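Local atomic coordinates of dihydrodipicolinate synthase family protein (Sinorhizobium meliloti, PDB entry 4DNH), a protein that is of unknown function but folds as a closed eight-stranded parallel barrel, consistent with a TIM-barrel enzyme related to dihydrodipicolinate synthase. Residues D6-E10 with G11-R15; V130-D133 with D134-A138; I172-Y175 with D176-S180. All blocks are in the same frame, centred on the assembly; numbering follows the deposited sequence.

In the fold
Contact 1 comes first along the chain. It closes the tight turn of the N-terminal hairpin, strands 4-9 and 12-17, which stands apart from the barrel and leans on helices 352-364 and 371-384. Contact 2 is the first turn of helix 132-148, between barrel strands 115-119 and 153-155. Contact 3 is a stretch of helix 168-181, ahead of strand 186-191. The three follow in series; none nests or crosses. Contacts 2 and 3 lie side by side, centres about 12 Å apart, where Leu136 and Ile132 pack on Val174 and Leu136 on Val178. Contact 1 lies on the opposite side of the chain's centre, its centre about 53 Å from that of contact 2.

Contact 1 (D6-E10 with G11-R15); sequences DLPIE and GRLAR
Asp6 and Arg15 face each other as a non-hydrogen-bonded pair in an antiparallel beta hairpin, whose strands are joined by a type I' turn from Ile9 to Arg12. CG of Asp6 stands beside its own backbone N (chi1 -82°), and OD1 reaches back to the partner strand, 3.1 Å from CA of Arg15. The guanidinium of Arg15 has its salt bridge with Asp17, further along its own strand.

Leu7 and Ala14 form a hydrogen-bonded pair. Leu7 N gives its hydrogen to Ala14 O, and Ala14 N returns one to Leu7 O at 2.8 Å. Both bonds are almost straight. The Leu7 side chain turns to the opposite face from Asp6 and is buried against Phe359, Met378 and Leu382. This seats the hairpin on the two C-terminal helices.

Pro8 has no N-H to give, which suits its non-hydrogen-bonded place opposite Leu13. The touch here is between apolar groups: CD1 of Leu13 lies 4.2 Å from CB of Pro8. CA of Pro8 also makes a CA-H...O contact with Arg12 O. Pro8 O looks outward and accepts from Arg360 of helix 352-364.

Ile9 and Arg12 are the second hydrogen-bonded pair, at the turn end. Ile9 N binds Arg12 O at 3.0 Å, and Arg12 N makes a weak return bond to Ile9 O. The Ile9 side chain brings CD1 to 3.7 Å from CB of Ala14.

Glu10 and Gly11 occupy the corners of the turn, both with positive phi. This backbone shape favours glycine at the second corner. The Arg12 chain bends at chi3 (-57°). The Glu10 carboxylate and Arg12 guanidinium do not meet. Instead, Arg12 NE makes a weak bond to Glu10 O at 3.4 Å, with the oxygen at the edge of the guanidinium and in its plane.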
loop_
_atom_site.group_PDB
_atom_site.type_symbol
_atom_site.label_atom_id
_atom_site.label_comp_id
_atom_site.label_asym_id
_atom_site.label_seq_id
_atom_site.Cartn_x
_atom_site.Cartn_y
_atom_site.Cartn_z
ATOM N N ASP A 6 22.245 19.465 -9.876
ATOM C CA ASP A 6 22.135 19.141 -11.303
ATOM C C ASP A 6 21.546 17.752 -11.509
ATOM O O ASP A 6 22.045 16.777 -10.970
ATOM C CB ASP A 6 23.481 19.284 -12.011
ATOM C CG ASP A 6 23.795 20.723 -12.384
ATOM O OD1 ASP A 6 22.873 21.572 -12.413
ATOM O OD2 ASP A 6 24.973 21.007 -12.663
ATOM N N LEU A 7 20.470 17.683 -12.284
ATOM C CA LEU A 7 19.687 16.459 -12.448
ATOM C C LEU A 7 19.461 16.134 -13.913
ATOM O O LEU A 7 19.414 17.043 -14.750
ATOM C CB LEU A 7 18.336 16.581 -11.750
ATOM C CG LEU A 7 18.296 16.760 -10.236
ATOM C CD1 LEU A 7 16.848 16.931 -9.827
ATOM C CD2 LEU A 7 18.910 15.603 -9.454
ATOM N N PRO A 8 19.324 14.837 -14.233
ATOM C CA PRO A 8 19.118 14.449 -15.628
ATOM C C PRO A 8 17.695 14.667 -16.135
ATOM O O PRO A 8 16.730 14.272 -15.479
ATOM C CB PRO A 8 19.484 12.966 -15.656
ATOM C CG PRO A 8 19.442 12.496 -14.249
ATOM C CD PRO A 8 19.525 13.680 -13.337
ATOM N N ILE A 9 17.602 15.343 -17.278
ATOM C CA ILE A 9 16.383 15.446 -18.075
ATOM C C ILE A 9 16.837 15.311 -19.517
ATOM O O ILE A 9 17.834 15.928 -19.912
ATOM C CB ILE A 9 15.681 16.829 -17.992
ATOM C CG1 ILE A 9 16.037 17.590 -16.711
ATOM C CG2 ILE A 9 14.173 16.684 -18.190
ATOM C CD1 ILE A 9 15.500 19.010 -16.666
ATOM N N GLU A 10 16.100 14.521 -20.296
ATOM C CA GLU A 10 16.328 14.376 -21.747
ATOM C C GLU A 10 17.804 14.107 -22.097
ATOM O O GLU A 10 18.411 14.859 -22.866
ATOM C CB GLU A 10 15.819 15.614 -22.518
ATOM C CG GLU A 10 14.625 16.348 -21.904
ATOM C CD GLU A 10 13.297 16.019 -22.562
ATOM O OE1 GLU A 10 12.945 14.824 -22.652
ATOM O OE2 GLU A 10 12.594 16.968 -22.978
ATOM N N GLY A 11 18.376 13.053 -21.512
ATOM C CA GLY A 11 19.779 12.677 -21.758
ATOM C C GLY A 11 20.837 13.657 -21.256
ATOM O O GLY A 11 21.999 13.276 -21.061
ATOM N N ARG A 12 20.428 14.914 -21.057
ATOM C CA ARG A 12 21.300 15.985 -20.558
ATOM C C ARG A 12 21.106 16.241 -19.055
ATOM O O ARG A 12 20.370 15.524 -18.375
ATOM C CB ARG A 12 21.078 17.278 -21.355
ATOM C CG ARG A 12 21.382 17.172 -22.848
ATOM C CD ARG A 12 20.610 18.223 -23.639
ATOM N NE ARG A 12 19.165 18.107 -23.416
ATOM C CZ ARG A 12 18.281 19.092 -23.571
ATOM N NH1 ARG A 12 18.670 20.302 -23.957
ATOM N NH2 ARG A 12 16.996 18.864 -23.336
ATOM N N LEU A 13 21.757 17.284 -18.553
ATOM C CA LEU A 13 21.849 17.525 -17.123
ATOM C C LEU A 13 21.547 18.990 -16.838
ATOM O O LEU A 13 22.192 19.879 -17.396
ATOM C CB LEU A 13 23.264 17.187 -16.669
ATOM C CG LEU A 13 23.557 16.624 -15.290
ATOM C CD1 LEU A 13 23.024 15.202 -15.167
ATOM C CD2 LEU A 13 25.063 16.674 -15.090
ATOM N N ALA A 14 20.576 19.236 -15.959
ATOM C CA ALA A 14 20.062 20.588 -15.733
ATOM C C ALA A 14 19.904 20.974 -14.260
ATOM O O ALA A 14 19.539 20.156 -13.409
ATOM C CB ALA A 14 18.740 20.779 -16.467
ATOM N N ARG A 15 20.162 22.250 -13.989
ATOM C CA ARG A 15 20.039 22.818 -12.660
ATOM C C ARG A 15 18.620 22.668 -12.153
ATOM O O ARG A 15 17.651 22.986 -12.846
ATOM C CB ARG A 15 20.425 24.296 -12.675
ATOM C CG ARG A 15 21.247 24.732 -11.473
ATOM C CD ARG A 15 20.845 26.108 -10.959
ATOM N NE ARG A 15 20.499 27.046 -12.028
ATOM C CZ ARG A 15 19.771 28.149 -11.861
ATOM N NH1 ARG A 15 19.302 28.473 -10.663
ATOM N NH2 ARG A 15 19.507 28.933 -12.899
#

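Contact 2 (V130-D133 with D134-A138); sequences VSID and DILAA
Asp134 folds back on Ser131 at the first turn of helix 132-148. Its CB lies 3.2 Å from Ser131 O. CG stands beside the backbone N of Asp134 (chi1 -64°), which turns the carboxylate toward the start of the helix. CG then comes 3.1 Å from Ser131 OG, while OD1 lies a little further from that hydroxyl. OD2 accepts from Ser131 N at 3.0 Å. The bond is nearly straight at the hydrogen, at 176°, but the N-H comes in from above the carboxylate plane.

The serine answers in kind. Its OG sits between the backbone N and the carbonyl carbon of Ser131 (chi1 67°), where it takes a weak bond from Asp134 N at 3.3 Å. With an alanine at Asp134, Ser131 N is likely to lose its carboxylate acceptor, leaving the residues before the helix freer to shift.

The helix bonds start directly behind the cap. Ile135 N binds Ser131 O, Leu136 N binds Ile132 O, and Ala137 N binds Asp133 O at 2.9 Å. On the inner side, CG1 of Val130 touches CG1 of Ile135 at 4.1 Å, the two side chains crossing at about a right angle. Both rest on Ala160 of helix 159-164. Ile132 and Leu136 instead line the side facing helix 168-181.

The reciprocal Ser131 and Asp134 bonds make a capping box, with Ser131 as N-cap, at the head of the helix in a beta-alpha-beta unit of the barrel.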
loop_
_atom_site.group_PDB
_atom_site.type_symbol
_atom_site.label_atom_id
_atom_site.label_comp_id
_atom_site.label_asym_id
_atom_site.label_seq_id
_atom_site.Cartn_x
_atom_site.Cartn_y
_atom_site.Cartn_z
ATOM N N VAL A 130 -5.030 -27.704 -9.042
ATOM C CA VAL A 130 -5.268 -27.117 -7.735
ATOM C C VAL A 130 -6.780 -26.981 -7.566
ATOM O O VAL A 130 -7.449 -26.391 -8.413
ATOM C CB VAL A 130 -4.569 -25.741 -7.618
ATOM C CG1 VAL A 130 -5.283 -24.830 -6.631
ATOM C CG2 VAL A 130 -3.108 -25.914 -7.225
ATOM N N SER A 131 -7.317 -27.536 -6.480
ATOM C CA SER A 131 -8.774 -27.588 -6.270
ATOM C C SER A 131 -9.273 -26.458 -5.371
ATOM O O SER A 131 -8.481 -25.803 -4.689
ATOM C CB SER A 131 -9.198 -28.957 -5.705
ATOM O OG SER A 131 -8.701 -29.164 -4.387
ATOM N N ILE A 132 -10.588 -26.241 -5.376
ATOM C CA ILE A 132 -11.239 -25.270 -4.484
ATOM C C ILE A 132 -10.964 -25.569 -3.002
ATOM O O ILE A 132 -10.734 -24.646 -2.216
ATOM C CB ILE A 132 -12.757 -25.177 -4.775
ATOM C CG1 ILE A 132 -12.992 -24.559 -6.156
ATOM C CG2 ILE A 132 -13.487 -24.373 -3.704
ATOM C CD1 ILE A 132 -14.161 -25.176 -6.901
ATOM N N ASP A 133 -10.973 -26.853 -2.640
ATOM C CA ASP A 133 -10.635 -27.306 -1.281
ATOM C C ASP A 133 -9.207 -26.905 -0.888
ATOM O O ASP A 133 -8.980 -26.378 0.205
ATOM C CB ASP A 133 -10.809 -28.826 -1.157
ATOM C CG ASP A 133 -12.263 -29.244 -0.962
ATOM O OD1 ASP A 133 -13.023 -28.507 -0.291
ATOM O OD2 ASP A 133 -12.646 -30.326 -1.467
ATOM N N ASP A 134 -8.261 -27.147 -1.798
ATOM C CA ASP A 134 -6.877 -26.729 -1.628
ATOM C C ASP A 134 -6.802 -25.240 -1.311
ATOM O O ASP A 134 -5.967 -24.818 -0.496
ATOM C CB ASP A 134 -6.060 -27.011 -2.892
ATOM C CG ASP A 134 -5.942 -28.485 -3.207
ATOM O OD1 ASP A 134 -6.200 -29.324 -2.314
ATOM O OD2 ASP A 134 -5.584 -28.803 -4.364
ATOM N N ILE A 135 -7.678 -24.461 -1.956
ATOM C CA ILE A 135 -7.682 -22.997 -1.840
ATOM C C ILE A 135 -8.237 -22.582 -0.484
ATOM O O ILE A 135 -7.667 -21.714 0.182
ATOM C CB ILE A 135 -8.457 -22.318 -3.005
ATOM C CG1 ILE A 135 -7.664 -22.426 -4.321
ATOM C CG2 ILE A 135 -8.759 -20.861 -2.692
ATOM C CD1 ILE A 135 -8.515 -22.427 -5.578
ATOM N N LEU A 136 -9.329 -23.223 -0.065
ATOM C CA LEU A 136 -9.893 -22.946 1.255
ATOM C C LEU A 136 -8.901 -23.261 2.358
ATOM O O LEU A 136 -8.769 -22.497 3.320
ATOM C CB LEU A 136 -11.191 -23.712 1.478
ATOM C CG LEU A 136 -12.362 -23.192 0.649
ATOM C CD1 LEU A 136 -13.520 -24.191 0.665
ATOM C CD2 LEU A 136 -12.788 -21.803 1.110
ATOM N N ALA A 137 -8.197 -24.379 2.202
ATOM C CA ALA A 137 -7.166 -24.786 3.151
ATOM C C ALA A 137 -6.060 -23.722 3.225
ATOM O O ALA A 137 -5.598 -23.363 4.308
ATOM C CB ALA A 137 -6.603 -26.155 2.775
ATOM N N ALA A 138 -5.677 -23.192 2.069
ATOM C CA ALA A 138 -4.673 -22.142 1.997
ATOM C C ALA A 138 -5.104 -20.883 2.772
ATOM O O ALA A 138 -4.355 -20.398 3.627
ATOM C CB ALA A 138 -4.361 -21.825 0.547
#

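Contact 3 (I172-Y175 with D176-S180); sequences IRVY and DRVLS
Val174 and Val178 pack against each other one turn apart on the buried side of helix 168-181, an outer helix of the TIM-barrel-like fold. CG1 of Val174 lies 4.3 Å from CG2 of Val178. This CG2 branch stands beside its own backbone N and also leans on Val174 O, at 3.3 Å. Leu136 of helix 132-148 packs on Val178, and Ile132 on Val174. Tyr175 and Leu179 continue the packed side, with CB of the tyrosine 4.4 Å from CD1 of the leucine. The buried Tyr175 hydroxyl is satisfied by Tyr202, while its ring meets that of Trp203. Both Tyr175 and Leu179 also touch Val218 of helix 208-221.

The outer side is looser. Ile172, Arg173 and Arg177 are exposed there, and backbone atoms join them across the contact. Arg177 N binds Arg173 O at 3.0 Å, but the long side chains lead away; Arg177 reaches Arg173 O and Val174 O just with its CB. Asp176 N makes only weak bonds, to Ile172 O and Arg173 O.

On the packed side the backbone bonds differ in direction. Val178 N meets Val174 O nearly along the C=O axis, whereas Leu179 N approaches Tyr175 O from 49° above the carbonyl plane, at 3.1 Å.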
loop_
_atom_site.group_PDB
_atom_site.type_symbol
_atom_site.label_atom_id
_atom_site.label_comp_id
_atom_site.label_asym_id
_atom_site.label_seq_id
_atom_site.Cartn_x
_atom_site.Cartn_y
_atom_site.Cartn_z
ATOM N N ILE A 172 -18.028 -17.039 -5.005
ATOM C CA ILE A 172 -19.101 -16.964 -4.023
ATOM C C ILE A 172 -18.891 -18.031 -2.945
ATOM O O ILE A 172 -18.949 -17.717 -1.765
ATOM C CB ILE A 172 -20.504 -17.044 -4.686
ATOM C CG1 ILE A 172 -20.806 -15.739 -5.428
ATOM C CG2 ILE A 172 -21.592 -17.292 -3.649
ATOM C CD1 ILE A 172 -21.661 -15.896 -6.671
ATOM N N ARG A 173 -18.612 -19.269 -3.363
ATOM C CA ARG A 173 -18.421 -20.396 -2.439
ATOM C C ARG A 173 -17.196 -20.237 -1.540
ATOM O O ARG A 173 -17.267 -20.499 -0.336
ATOM C CB ARG A 173 -18.336 -21.722 -3.197
ATOM C CG ARG A 173 -19.688 -22.316 -3.562
ATOM C CD ARG A 173 -19.553 -23.307 -4.707
ATOM N NE ARG A 173 -20.665 -23.208 -5.657
ATOM C CZ ARG A 173 -20.626 -23.632 -6.920
ATOM N NH1 ARG A 173 -21.692 -23.492 -7.700
ATOM N NH2 ARG A 173 -19.529 -24.191 -7.416
ATOM N N VAL A 174 -16.079 -19.812 -2.132
ATOM C CA VAL A 174 -14.831 -19.631 -1.400
ATOM C C VAL A 174 -14.993 -18.545 -0.343
ATOM O O VAL A 174 -14.786 -18.802 0.842
ATOM C CB VAL A 174 -13.640 -19.362 -2.350
ATOM C CG1 VAL A 174 -12.450 -18.780 -1.603
ATOM C CG2 VAL A 174 -13.234 -20.650 -3.052
ATOM N N TYR A 175 -15.402 -17.352 -0.761
ATOM C CA TYR A 175 -15.647 -16.259 0.183
ATOM C C TYR A 175 -16.813 -16.537 1.155
ATOM O O TYR A 175 -16.915 -15.915 2.211
ATOM C CB TYR A 175 -15.829 -14.937 -0.564
ATOM C CG TYR A 175 -14.524 -14.387 -1.101
ATOM C CD1 TYR A 175 -13.980 -14.869 -2.284
ATOM C CD2 TYR A 175 -13.833 -13.386 -0.419
ATOM C CE1 TYR A 175 -12.789 -14.369 -2.779
ATOM C CE2 TYR A 175 -12.642 -12.880 -0.905
ATOM C CZ TYR A 175 -12.121 -13.373 -2.084
ATOM O OH TYR A 175 -10.930 -12.877 -2.584
ATOM N N ASP A 176 -17.680 -17.482 0.802
ATOM C CA ASP A 176 -18.744 -17.905 1.705
ATOM C C ASP A 176 -18.163 -18.710 2.878
ATOM O O ASP A 176 -18.498 -18.442 4.036
ATOM C CB ASP A 176 -19.847 -18.670 0.946
ATOM C CG ASP A 176 -20.883 -19.308 1.874
ATOM O OD1 ASP A 176 -21.417 -18.629 2.788
ATOM O OD2 ASP A 176 -21.175 -20.507 1.671
ATOM N N ARG A 177 -17.284 -19.672 2.593
ATOM C CA ARG A 177 -16.681 -20.444 3.670
ATOM C C ARG A 177 -15.694 -19.599 4.469
ATOM O O ARG A 177 -15.783 -19.524 5.693
ATOM C CB ARG A 177 -16.037 -21.747 3.177
ATOM C CG ARG A 177 -15.805 -22.751 4.314
ATOM C CD ARG A 177 -15.924 -24.201 3.864
ATOM N NE ARG A 177 -17.268 -24.519 3.381
ATOM C CZ ARG A 177 -17.594 -25.615 2.693
ATOM N NH1 ARG A 177 -16.670 -26.522 2.392
ATOM N NH2 ARG A 177 -18.852 -25.806 2.301
ATOM N N VAL A 178 -14.775 -18.947 3.766
ATOM C CA VAL A 178 -13.780 -18.091 4.396
ATOM C C VAL A 178 -14.422 -17.087 5.364
ATOM O O VAL A 178 -14.065 -17.063 6.549
ATOM C CB VAL A 178 -12.882 -17.380 3.351
ATOM C CG1 VAL A 178 -11.998 -16.333 4.014
ATOM C CG2 VAL A 178 -12.016 -18.391 2.609
ATOM N N LEU A 179 -15.386 -16.303 4.880
ATOM C CA LEU A 179 -15.971 -15.225 5.685
ATOM C C LEU A 179 -16.859 -15.686 6.832
ATOM O O LEU A 179 -16.950 -15.004 7.847
ATOM C CB LEU A 179 -16.728 -14.218 4.822
ATOM C CG LEU A 179 -15.892 -13.243 3.996
ATOM C CD1 LEU A 179 -16.780 -12.499 3.005
ATOM C CD2 LEU A 179 -15.135 -12.268 4.894
ATOM N N SER A 180 -17.520 -16.830 6.677
ATOM C CA SER A 180 -18.304 -17.380 7.779
ATOM C C SER A 180 -17.395 -17.967 8.857
ATOM O O SER A 180 -17.839 -18.201 9.980
ATOM C CB SER A 180 -19.308 -18.427 7.287
ATOM O OG SER A 180 -18.643 -19.592 6.839
#